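Local coordinates for protein CEL44C (Paenibacillus polymyxa, PDB 2YIH) that hydrolyses the beta-1,4-glucan backbone of xyloglucan and cellulose-type glucans through its family 44 glycoside hydrolase module, part of a longer multidomain protein, at residues A[230-235]-A[282-287]. The protein carries 8 engineered substitutions. Residues are numbered along the deposited sequence; the frame is centred on the assembly and turned at random.
Sequences GPVLYG and DVHWYP
Val232 lies alongside both Asp282 and His284, its two methyls shared between them: CG1 approaches His284 NE2 at 3.3 Å, while CG2 rests 3.6 Å from Asp282 OD2. With CG1 anti to the backbone N (chi1 -157°), that methyl reaches the imidazole while also passing the carboxylate, and CG2 meets the carboxylate alone. The carbonyl oxygen of Val232 sits over one face of the imidazole. Strands 227-233 and 280-285, which carry these residues and are the fifth and sixth of the TIM barrel, run parallel, offset by a beta bulge. There the cis peptide before Pro231 and the positive phi of Val232 (63°) coincide with a kink at which two successive amides converge on one acceptor: Asp282 O takes Leu233 N at 3.3 Å and, weakly, Val232 N at 2.9 Å. Asp282 N donates to Gly230 O, and His284 N to Leu233 O at 2.7 Å, with an N-H...O angle of 162°. Further along, a water takes over, donating to Tyr234 O and accepting from Tyr286 N. The Tyr234 hydroxyl hydrogen-bonds to Gln243, and the Tyr234 side chain touches a bound glucose unit. Asp282 OD1 and, weakly, His284 NE2 both engage Thr357 OG1, and His284 ND1 bonds to Glu187, a residue of the glycan pocket. An alanine in place of Asp282 would probably leave Thr357 without its carboxylate partner and open a gap beside the Val232 methyls. The buried carboxylate is thus joined through Thr357, by one weak link, to His284 and on to Glu187, an arrangement likely to steady the imidazole.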
loop_
_atom_site.group_PDB
_atom_site.type_symbol
_atom_site.label_atom_id
_atom_site.label_comp_id
_atom_site.label_asym_id
_atom_site.label_seq_id
_atom_site.Cartn_x
_atom_site.Cartn_y
_atom_site.Cartn_z
ATOM N N GLY A 230 2.185 10.790 -5.056
ATOM C CA GLY A 230 1.046 11.084 -5.949
ATOM C C GLY A 230 1.064 10.145 -7.130
ATOM O O GLY A 230 2.096 9.557 -7.414
ATOM N N PRO A 231 -0.031 10.094 -7.923
ATOM C CA PRO A 231 -1.284 10.796 -7.747
ATOM C C PRO A 231 -2.328 9.999 -6.974
ATOM O O PRO A 231 -3.474 10.463 -6.872
ATOM C CB PRO A 231 -1.777 11.043 -9.208
ATOM C CG PRO A 231 -0.836 10.158 -10.141
ATOM C CD PRO A 231 -0.028 9.288 -9.147
ATOM N N VAL A 232 -1.930 8.872 -6.360
ATOM C CA VAL A 232 -2.839 8.075 -5.499
ATOM C C VAL A 232 -4.024 7.530 -6.343
ATOM O O VAL A 232 -5.217 7.686 -5.991
ATOM C CB VAL A 232 -3.342 8.897 -4.243
ATOM C CG1 VAL A 232 -3.783 7.949 -3.134
ATOM C CG2 VAL A 232 -2.200 9.820 -3.691
ATOM N N LEU A 233 -3.703 6.968 -7.499
ATOM C CA LEU A 233 -4.738 6.591 -8.472
ATOM C C LEU A 233 -5.520 5.359 -8.035
ATOM O O LEU A 233 -4.932 4.364 -7.565
ATOM C CB LEU A 233 -4.093 6.310 -9.833
ATOM C CG LEU A 233 -3.342 7.499 -10.436
ATOM C CD1 LEU A 233 -2.745 7.132 -11.807
ATOM C CD2 LEU A 233 -4.256 8.735 -10.614
ATOM N N TYR A 234 -6.844 5.378 -8.242
ATOM C CA TYR A 234 -7.694 4.312 -7.690
ATOM C C TYR A 234 -7.485 2.946 -8.332
ATOM O O TYR A 234 -7.752 1.907 -7.697
ATOM C CB TYR A 234 -9.186 4.698 -7.766
ATOM C CG TYR A 234 -9.858 4.317 -9.068
ATOM C CD1 TYR A 234 -10.444 3.046 -9.247
ATOM C CD2 TYR A 234 -9.923 5.226 -10.119
ATOM C CE1 TYR A 234 -11.087 2.705 -10.485
ATOM C CE2 TYR A 234 -10.554 4.895 -11.342
ATOM C CZ TYR A 234 -11.134 3.636 -11.501
ATOM O OH TYR A 234 -11.738 3.302 -12.700
ATOM N N GLY A 235 -7.089 2.918 -9.608
ATOM C CA GLY A 235 -7.109 1.661 -10.357
ATOM C C GLY A 235 -6.861 1.917 -11.832
ATOM O O GLY A 235 -6.625 3.045 -12.249
ATOM N N ASP A 282 2.336 6.763 -6.730
ATOM C CA ASP A 282 1.460 6.162 -5.714
ATOM C C ASP A 282 0.192 5.671 -6.438
ATOM O O ASP A 282 -0.503 6.470 -7.068
ATOM C CB ASP A 282 1.121 7.282 -4.720
ATOM C CG ASP A 282 0.206 6.839 -3.573
ATOM O OD1 ASP A 282 -0.604 5.913 -3.768
ATOM O OD2 ASP A 282 0.277 7.448 -2.488
ATOM N N VAL A 283 -0.023 4.355 -6.446
ATOM C CA VAL A 283 -1.259 3.759 -6.991
ATOM C C VAL A 283 -2.005 2.888 -5.966
ATOM O O VAL A 283 -1.428 2.399 -4.987
ATOM C CB VAL A 283 -0.963 2.898 -8.241
ATOM C CG1 VAL A 283 -0.339 3.749 -9.340
ATOM C CG2 VAL A 283 -0.068 1.710 -7.898
ATOM N N HIS A 284 -3.310 2.729 -6.198
ATOM C CA HIS A 284 -4.100 1.676 -5.548
ATOM C C HIS A 284 -4.366 0.532 -6.536
ATOM O O HIS A 284 -4.472 0.756 -7.740
ATOM C CB HIS A 284 -5.417 2.285 -5.055
ATOM C CG HIS A 284 -5.203 3.358 -4.029
ATOM N ND1 HIS A 284 -6.224 4.134 -3.518
ATOM C CD2 HIS A 284 -4.076 3.730 -3.371
ATOM C CE1 HIS A 284 -5.730 4.957 -2.604
ATOM N NE2 HIS A 284 -4.427 4.727 -2.493
ATOM N N TRP A 285 -4.507 -0.670 -6.005
ATOM C CA TRP A 285 -4.684 -1.852 -6.854
ATOM C C TRP A 285 -5.627 -2.854 -6.192
ATOM O O TRP A 285 -5.238 -3.582 -5.265
ATOM C CB TRP A 285 -3.317 -2.484 -7.115
ATOM C CG TRP A 285 -3.369 -3.725 -7.974
ATOM C CD1 TRP A 285 -3.170 -5.004 -7.563
ATOM C CD2 TRP A 285 -3.513 -3.779 -9.403
ATOM N NE1 TRP A 285 -3.234 -5.870 -8.646
ATOM C CE2 TRP A 285 -3.441 -5.143 -9.784
ATOM C CE3 TRP A 285 -3.716 -2.809 -10.399
ATOM C CZ2 TRP A 285 -3.509 -5.556 -11.136
ATOM C CZ3 TRP A 285 -3.800 -3.234 -11.759
ATOM C CH2 TRP A 285 -3.731 -4.586 -12.095
ATOM N N TYR A 286 -6.885 -2.859 -6.643
ATOM C CA TYR A 286 -7.824 -3.875 -6.219
ATOM C C TYR A 286 -8.027 -4.790 -7.415
ATOM O O TYR A 286 -8.565 -4.358 -8.454
ATOM C CB TYR A 286 -9.139 -3.223 -5.793
ATOM C CG TYR A 286 -8.956 -2.278 -4.637
ATOM C CD1 TYR A 286 -8.694 -2.763 -3.356
ATOM C CD2 TYR A 286 -8.953 -0.895 -4.837
ATOM C CE1 TYR A 286 -8.546 -1.897 -2.291
ATOM C CE2 TYR A 286 -8.793 -0.023 -3.762
ATOM C CZ TYR A 286 -8.582 -0.562 -2.498
ATOM O OH TYR A 286 -8.437 0.262 -1.424
ATOM N N PRO A 287 -7.544 -6.034 -7.315
ATOM C CA PRO A 287 -7.628 -6.951 -8.464
ATOM C C PRO A 287 -9.038 -7.002 -9.053
ATOM O O PRO A 287 -10.032 -7.037 -8.295
ATOM C CB PRO A 287 -7.217 -8.310 -7.858
ATOM C CG PRO A 287 -6.215 -7.930 -6.766
ATOM C CD PRO A 287 -6.750 -6.588 -6.195
HETATM O O HOH W 1 -7.894 -0.798 -8.359
#